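Local coordinates for penicillin-binding protein PbpB (Mycobacterium tuberculosis, PDB 6KGH), which takes part in synthesising cross-linked peptidoglycan from lipid intermediates, with a penicillin-sensitive transpeptidase domain that joins the peptide subunits, at residues G404-P409 and I431-A436; G217-S222 and L515-R520. All blocks are in the same frame, centred on the assembly; numbering follows the deposited sequence.

Contact 1. Residues G404-P409 and I431-A436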
ATOM      1  N   GLY A 404     -13.045   6.706   8.549  1.00 32.27           N
ATOM      2  CA  GLY A 404     -14.005   5.939   7.785  1.00 31.62           C
ATOM      3  C   GLY A 404     -14.251   6.423   6.373  1.00 29.20           C
ATOM      4  O   GLY A 404     -15.077   5.831   5.671  1.00 33.23           O
ATOM      5  N   VAL A 405     -13.579   7.477   5.930  1.00 27.61           N
ATOM      6  CA  VAL A 405     -13.831   8.062   4.620  1.00 28.42           C
ATOM      7  C   VAL A 405     -12.632   7.753   3.732  1.00 28.19           C
ATOM      8  O   VAL A 405     -11.529   8.275   3.943  1.00 29.53           O
ATOM      9  CB  VAL A 405     -14.093   9.572   4.708  1.00 31.66           C
ATOM     10  CG1 VAL A 405     -14.216  10.171   3.306  1.00 30.70           C
ATOM     11  CG2 VAL A 405     -15.365   9.827   5.508  1.00 29.49           C
ATOM     12  N   ARG A 406     -12.841   6.903   2.735  1.00 28.20           N
ATOM     13  CA  ARG A 406     -11.764   6.546   1.820  1.00 29.73           C
ATOM     14  C   ARG A 406     -11.622   7.620   0.751  1.00 33.89           C
ATOM     15  O   ARG A 406     -12.605   7.995   0.108  1.00 32.45           O
ATOM     16  CB  ARG A 406     -12.037   5.185   1.187  1.00 29.34           C
ATOM     17  CG  ARG A 406     -10.903   4.677   0.284  1.00 29.26           C
ATOM     18  CD  ARG A 406     -11.123   3.226  -0.073  1.00 31.50           C
ATOM     19  NE  ARG A 406     -12.315   2.978  -0.888  1.00 26.87           N
ATOM     20  CZ  ARG A 406     -12.375   3.200  -2.203  1.00 32.76           C
ATOM     21  NH1 ARG A 406     -11.322   3.681  -2.846  1.00 28.31           N
ATOM     22  NH2 ARG A 406     -13.479   2.922  -2.880  1.00 29.56           N
ATOM     23  N   VAL A 407     -10.406   8.133   0.585  1.00 30.10           N
ATOM     24  CA  VAL A 407     -10.065   9.081  -0.468  1.00 29.92           C
ATOM     25  C   VAL A 407      -9.119   8.368  -1.436  1.00 32.10           C
ATOM     26  O   VAL A 407      -7.957   8.098  -1.081  1.00 28.86           O
ATOM     27  CB  VAL A 407      -9.431  10.362   0.092  1.00 30.95           C
ATOM     28  CG1 VAL A 407      -9.257  11.415  -1.016  1.00 33.79           C
ATOM     29  CG2 VAL A 407     -10.270  10.944   1.262  1.00 32.58           C
ATOM     30  N   PRO A 408      -9.560   8.045  -2.652  1.00 28.86           N
ATOM     31  CA  PRO A 408      -8.694   7.342  -3.605  1.00 29.22           C
ATOM     32  C   PRO A 408      -7.363   8.057  -3.747  1.00 29.26           C
ATOM     33  O   PRO A 408      -7.309   9.295  -3.809  1.00 33.27           O
ATOM     34  CB  PRO A 408      -9.500   7.389  -4.912  1.00 30.60           C
ATOM     35  CG  PRO A 408     -10.932   7.479  -4.450  1.00 31.92           C
ATOM     36  CD  PRO A 408     -10.874   8.367  -3.238  1.00 28.04           C
ATOM     37  N   PRO A 409      -6.262   7.320  -3.725  1.00 32.05           N
ATOM     38  CA  PRO A 409      -4.946   7.968  -3.749  1.00 29.81           C
ATOM     39  C   PRO A 409      -4.690   8.618  -5.095  1.00 30.63           C
ATOM     40  O   PRO A 409      -5.208   8.174  -6.120  1.00 27.74           O
ATOM     41  CB  PRO A 409      -3.978   6.809  -3.485  1.00 33.10           C
ATOM     42  CG  PRO A 409      -4.745   5.588  -3.881  1.00 35.09           C
ATOM     43  CD  PRO A 409      -6.173   5.860  -3.592  1.00 30.26           C
ATOM     44  N   ILE A 431     -15.460   8.394  -0.415  1.00 38.71           N
ATOM     45  CA  ILE A 431     -16.288   7.199  -0.237  1.00 36.76           C
ATOM     46  C   ILE A 431     -16.392   6.924   1.259  1.00 38.52           C
ATOM     47  O   ILE A 431     -15.390   6.575   1.904  1.00 33.13           O
ATOM     48  CB  ILE A 431     -15.742   5.963  -0.969  1.00 39.93           C
ATOM     49  CG1 ILE A 431     -15.642   6.204  -2.477  1.00 41.20           C
ATOM     50  CG2 ILE A 431     -16.650   4.775  -0.712  1.00 34.88           C
ATOM     51  CD1 ILE A 431     -14.235   6.385  -2.969  1.00 38.52           C
ATOM     52  N   ARG A 432     -17.597   7.074   1.806  1.00 30.09           N
ATOM     53  CA  ARG A 432     -17.880   6.701   3.180  1.00 32.93           C
ATOM     54  C   ARG A 432     -17.937   5.182   3.255  1.00 34.98           C
ATOM     55  O   ARG A 432     -18.847   4.561   2.696  1.00 35.20           O
ATOM     56  CB  ARG A 432     -19.195   7.337   3.636  1.00 32.99           C
ATOM     57  CG  ARG A 432     -19.841   6.752   4.922  1.00 37.00           C
ATOM     58  CD  ARG A 432     -19.129   7.126   6.215  1.00 38.47           C
ATOM     59  NE  ARG A 432     -18.969   8.566   6.428  1.00 37.60           N
ATOM     60  CZ  ARG A 432     -18.139   9.095   7.324  1.00 33.42           C
ATOM     61  NH1 ARG A 432     -17.384   8.303   8.087  1.00 30.63           N
ATOM     62  NH2 ARG A 432     -18.035  10.413   7.446  1.00 33.40           N
ATOM     63  N   VAL A 433     -16.952   4.582   3.921  1.00 31.43           N
ATOM     64  CA  VAL A 433     -16.910   3.127   4.088  1.00 31.02           C
ATOM     65  C   VAL A 433     -17.516   2.695   5.424  1.00 31.81           C
ATOM     66  O   VAL A 433     -18.325   1.767   5.484  1.00 30.59           O
ATOM     67  CB  VAL A 433     -15.456   2.634   3.948  1.00 31.14           C
ATOM     68  CG1 VAL A 433     -15.378   1.126   4.177  1.00 28.91           C
ATOM     69  CG2 VAL A 433     -14.885   3.019   2.566  1.00 29.34           C
ATOM     70  N   VAL A 434     -17.105   3.321   6.522  1.00 30.92           N
ATOM     71  CA  VAL A 434     -17.685   3.074   7.839  1.00 30.26           C
ATOM     72  C   VAL A 434     -17.835   4.419   8.529  1.00 30.77           C
ATOM     73  O   VAL A 434     -17.299   5.431   8.075  1.00 30.73           O
ATOM     74  CB  VAL A 434     -16.834   2.130   8.718  1.00 27.62           C
ATOM     75  CG1 VAL A 434     -16.786   0.720   8.135  1.00 31.35           C
ATOM     76  CG2 VAL A 434     -15.437   2.734   8.945  1.00 23.68           C
ATOM     77  N   SER A 435     -18.559   4.418   9.649  1.00 29.23           N
ATOM     78  CA  SER A 435     -18.720   5.660  10.390  1.00 31.14           C
ATOM     79  C   SER A 435     -17.393   6.047  11.029  1.00 31.76           C
ATOM     80  O   SER A 435     -16.466   5.231  11.138  1.00 32.04           O
ATOM     81  CB  SER A 435     -19.801   5.518  11.465  1.00 32.02           C
ATOM     82  OG  SER A 435     -19.345   4.691  12.529  1.00 30.21           O
ATOM     83  N   ALA A 436     -17.317   7.304  11.482  1.00 28.82           N
ATOM     84  CA  ALA A 436     -16.126   7.752  12.196  1.00 28.64           C
ATOM     85  C   ALA A 436     -15.938   6.962  13.485  1.00 35.83           C
ATOM     86  O   ALA A 436     -14.809   6.608  13.844  1.00 33.77           O
ATOM     87  CB  ALA A 436     -16.200   9.254  12.488  1.00 33.61           C
TER
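Arg406 and Ile431 form an antiparallel hydrogen-bonded pair, and Val405 and Arg432 the adjoining non-hydrogen-bonded pair, in a two-stranded ribbon whose end-to-end directions differ by 168°. Two bonds close the first pair: Arg406 N to Ile431 O at 2.7 Å and Ile431 N to Arg406 O at 2.9 Å. Beyond the bridges, Gly404 O accepts Val433 N at 2.9 Å and, weakly, Val434 N. At Gly404 the positive phi of 91° and the close Val434 O, 3.3 Å from Gly404 CA in a CA-H...O contact, both suit a residue without a side chain.

On the face of Arg406 and Ile431 the two side chains lie alongside each other. A bend at chi3 (65°) lays the Arg406 guanidinium against Ile431, whose CD1 sits over one of its faces, 3.5 Å from NH2, and also meets Pro408 CG. Arg406 NE is bonded to Lys347 O, which helps fix the group's rotation. On the other face Val405 CG2 lies over the Arg432 guanidinium, 3.4 Å from CZ. Arg432 NH1 donates to Val434 O at 2.9 Å, almost exactly in the guanidinium plane, so the arginine folds back on its own segment.

Strand 405-406 comes soon after helix 390-401, which Arg406 and Val434 touch; Val433 and Val434 pack on Met344 of helix 338-347, and Ser435 N-caps helix 436-446.

Contact 2. Residues G217-S222 and L515-R520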
ATOM      1  N   GLY A 217      16.035 -11.437   2.185  1.00 33.13           N
ATOM      2  CA  GLY A 217      16.100 -12.430   1.124  1.00 31.64           C
ATOM      3  C   GLY A 217      14.850 -12.556   0.266  1.00 36.27           C
ATOM      4  O   GLY A 217      14.762 -13.501  -0.522  1.00 30.24           O
ATOM      5  N   ALA A 218      13.878 -11.637   0.389  1.00 30.39           N
ATOM      6  CA  ALA A 218      12.696 -11.662  -0.476  1.00 31.89           C
ATOM      7  C   ALA A 218      13.070 -11.506  -1.952  1.00 32.12           C
ATOM      8  O   ALA A 218      14.111 -10.937  -2.303  1.00 32.97           O
ATOM      9  CB  ALA A 218      11.717 -10.550  -0.086  1.00 27.49           C
ATOM     10  N   HIS A 219      12.184 -12.001  -2.828  1.00 32.05           N
ATOM     11  CA  HIS A 219      12.357 -11.802  -4.268  1.00 33.21           C
ATOM     12  C   HIS A 219      12.270 -10.326  -4.622  1.00 33.50           C
ATOM     13  O   HIS A 219      12.898  -9.867  -5.582  1.00 31.25           O
ATOM     14  CB  HIS A 219      11.269 -12.512  -5.086  1.00 34.39           C
ATOM     15  CG  HIS A 219      11.213 -13.998  -4.946  1.00 52.93           C
ATOM     16  ND1 HIS A 219      10.164 -14.735  -5.462  1.00 59.76           N
ATOM     17  CD2 HIS A 219      12.062 -14.890  -4.379  1.00 50.27           C
ATOM     18  CE1 HIS A 219      10.361 -16.014  -5.203  1.00 59.86           C
ATOM     19  NE2 HIS A 219      11.505 -16.137  -4.550  1.00 59.04           N
ATOM     20  N   ASN A 220      11.405  -9.594  -3.926  1.00 34.62           N
ATOM     21  CA  ASN A 220      11.212  -8.167  -4.158  1.00 32.14           C
ATOM     22  C   ASN A 220      10.475  -7.592  -2.960  1.00 30.36           C
ATOM     23  O   ASN A 220       9.844  -8.318  -2.191  1.00 30.19           O
ATOM     24  CB  ASN A 220      10.460  -7.875  -5.465  1.00 34.24           C
ATOM     25  CG  ASN A 220       9.260  -8.767  -5.668  1.00 39.38           C
ATOM     26  OD1 ASN A 220       9.333  -9.816  -6.335  1.00 41.21           O
ATOM     27  ND2 ASN A 220       8.144  -8.370  -5.081  1.00 34.24           N
ATOM     28  N   VAL A 221      10.608  -6.281  -2.781  1.00 29.88           N
ATOM     29  CA  VAL A 221       9.980  -5.571  -1.673  1.00 27.51           C
ATOM     30  C   VAL A 221       9.427  -4.276  -2.249  1.00 29.81           C
ATOM     31  O   VAL A 221       9.997  -3.705  -3.181  1.00 28.33           O
ATOM     32  CB  VAL A 221      10.972  -5.295  -0.509  1.00 29.35           C
ATOM     33  CG1 VAL A 221      10.308  -4.466   0.648  1.00 26.91           C
ATOM     34  CG2 VAL A 221      11.554  -6.614   0.050  1.00 27.68           C
ATOM     35  N   SER A 222       8.292  -3.828  -1.708  1.00 26.24           N
ATOM     36  CA  SER A 222       7.705  -2.566  -2.115  1.00 24.23           C
ATOM     37  C   SER A 222       7.013  -1.947  -0.907  1.00 29.21           C
ATOM     38  O   SER A 222       6.669  -2.637   0.055  1.00 26.27           O
ATOM     39  CB  SER A 222       6.725  -2.748  -3.281  1.00 29.86           C
ATOM     40  OG  SER A 222       5.827  -3.808  -3.021  1.00 31.25           O
ATOM     41  N   LEU A 515       6.444  -7.974   1.148  1.00 28.04           N
ATOM     42  CA  LEU A 515       7.662  -8.759   0.930  1.00 27.88           C
ATOM     43  C   LEU A 515       7.292 -10.026   0.178  1.00 29.09           C
ATOM     44  O   LEU A 515       6.408 -10.763   0.612  1.00 27.80           O
ATOM     45  CB  LEU A 515       8.317  -9.162   2.254  1.00 31.87           C
ATOM     46  CG  LEU A 515       9.205  -8.232   3.091  1.00 40.46           C
ATOM     47  CD1 LEU A 515       8.710  -6.835   3.049  1.00 32.90           C
ATOM     48  CD2 LEU A 515       9.277  -8.718   4.559  1.00 38.06           C
ATOM     49  N   ASP A 516       7.975 -10.293  -0.928  1.00 28.89           N
ATOM     50  CA  ASP A 516       7.686 -11.474  -1.733  1.00 29.49           C
ATOM     51  C   ASP A 516       8.550 -12.629  -1.232  1.00 31.91           C
ATOM     52  O   ASP A 516       9.722 -12.748  -1.595  1.00 32.66           O
ATOM     53  CB  ASP A 516       7.937 -11.177  -3.205  1.00 33.36           C
ATOM     54  CG  ASP A 516       7.675 -12.379  -4.107  1.00 34.49           C
ATOM     55  OD1 ASP A 516       7.447 -13.515  -3.613  1.00 31.12           O
ATOM     56  OD2 ASP A 516       7.693 -12.164  -5.330  1.00 41.16           O
ATOM     57  N   ASN A 517       7.959 -13.487  -0.409  1.00 30.56           N
ATOM     58  CA  ASN A 517       8.599 -14.701   0.084  1.00 32.26           C
ATOM     59  C   ASN A 517       9.958 -14.453   0.744  1.00 35.21           C
ATOM     60  O   ASN A 517      10.980 -14.966   0.287  1.00 34.93           O
ATOM     61  CB  ASN A 517       8.735 -15.729  -1.032  1.00 32.02           C
ATOM     62  CG  ASN A 517       8.930 -17.136  -0.483  1.00 39.50           C
ATOM     63  OD1 ASN A 517       8.288 -17.526   0.499  1.00 32.84           O
ATOM     64  ND2 ASN A 517       9.818 -17.892  -1.098  1.00 36.38           N
ATOM     65  N   PRO A 518       9.997 -13.687   1.832  1.00 34.77           N
ATOM     66  CA  PRO A 518      11.265 -13.481   2.535  1.00 32.15           C
ATOM     67  C   PRO A 518      11.690 -14.751   3.261  1.00 35.35           C
ATOM     68  O   PRO A 518      10.862 -15.566   3.675  1.00 35.86           O
ATOM     69  CB  PRO A 518      10.933 -12.362   3.531  1.00 29.69           C
ATOM     70  CG  PRO A 518       9.486 -12.613   3.859  1.00 30.23           C
ATOM     71  CD  PRO A 518       8.853 -13.123   2.578  1.00 31.13           C
ATOM     72  N   ALA A 519      13.001 -14.914   3.399  1.00 36.02           N
ATOM     73  CA  ALA A 519      13.577 -15.979   4.212  1.00 38.21           C
ATOM     74  C   ALA A 519      13.833 -15.530   5.643  1.00 36.64           C
ATOM     75  O   ALA A 519      13.972 -16.378   6.532  1.00 38.53           O
ATOM     76  CB  ALA A 519      14.890 -16.477   3.582  1.00 35.63           C
ATOM     77  N   ARG A 520      13.888 -14.217   5.879  1.00 35.26           N
ATOM     78  CA  ARG A 520      14.126 -13.629   7.194  1.00 35.56           C
ATOM     79  C   ARG A 520      13.225 -12.404   7.352  1.00 34.94           C
ATOM     80  O   ARG A 520      12.551 -11.982   6.412  1.00 32.89           O
ATOM     81  CB  ARG A 520      15.609 -13.253   7.375  1.00 34.85           C
ATOM     82  CG  ARG A 520      16.571 -14.459   7.288  1.00 43.44           C
ATOM     83  CD  ARG A 520      18.040 -14.024   7.139  1.00 42.11           C
ATOM     84  NE  ARG A 520      18.303 -13.427   5.832  1.00 44.46           N
ATOM     85  CZ  ARG A 520      18.483 -14.125   4.715  1.00 41.73           C
ATOM     86  NH1 ARG A 520      18.431 -15.439   4.748  1.00 40.80           N
ATOM     87  NH2 ARG A 520      18.703 -13.507   3.564  1.00 45.66           N
TER
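Asp516 reaches toward His219 and Asn220 where two antiparallel strands meet. Its CB lies 3.6 Å from Asn220 O, the carbonyl that receives the Asp516 N-H. With CG anti to the backbone N (chi1 179°), the carboxylate is carried alongside His219, oblique to its ring, and CG comes 3.7 Å from His219 CB. At the tip, OD1 lies 3.5 Å from His219 ND1, with ring and carboxylate planes 59° apart; OD1 is hydrogen-bonded to Gln481 NE2. OD2 lies 3.6 Å from His219 CB, and the Asn220 side chain crosses that of Asp516 at a slant.

The backbone of Asp516 is held at both polar atoms: Asp516 N donates to Asn220 O at 3.0 Å, with an N-H...O angle of 165°, and Asp516 O accepts His219 N at 2.9 Å. Ala218 CB rests against that same Asp516 O at 3.3 Å and also meets Pro518 CB. On the ring of His219, Asn517 CB lies over one face, while Asn517 OD1 turns to Tyr494 N.

Val221 and Leu515 form the non-hydrogen-bonded pair, their side chains alongside each other with Val221 CG1 3.7 Å from Leu515 CD1. Val221 also packs on Val209 and Lys213 of helix 199-216, while Leu515 touches Ile496 of the next strand, 493-502. The arrangement is characteristic of the transpeptidase fold of the beta-lactamase clan: an antiparallel sheet in which strand 221-227, entered from a helix through Gly217 with positive phi, pairs with the late strand 509-516.

Contacts 1 and 2 both pair antiparallel backbone segments, yet they share no element and lie on opposite sides of the chain's centre, with their own centres about 31 Å apart. Both are partly buried: Gly404, Val433 and Val434 lie inside in contact 1 and Arg432 is exposed, while contact 2 buries Ala218, Val221, Leu515 and Pro518 and exposes His219 and Ala519. Contact 1 joins segments with 21 residues between them into a separate two-stranded ribbon; contact 2 joins segments with 292 between them, on neighbouring strands of the six-stranded sheet. Their chemistry differs accordingly: arginine guanidiniums under aliphatic groups in contact 1, against an apolar Val-Leu pair and a polar Asp-His-Asn cluster in contact 2.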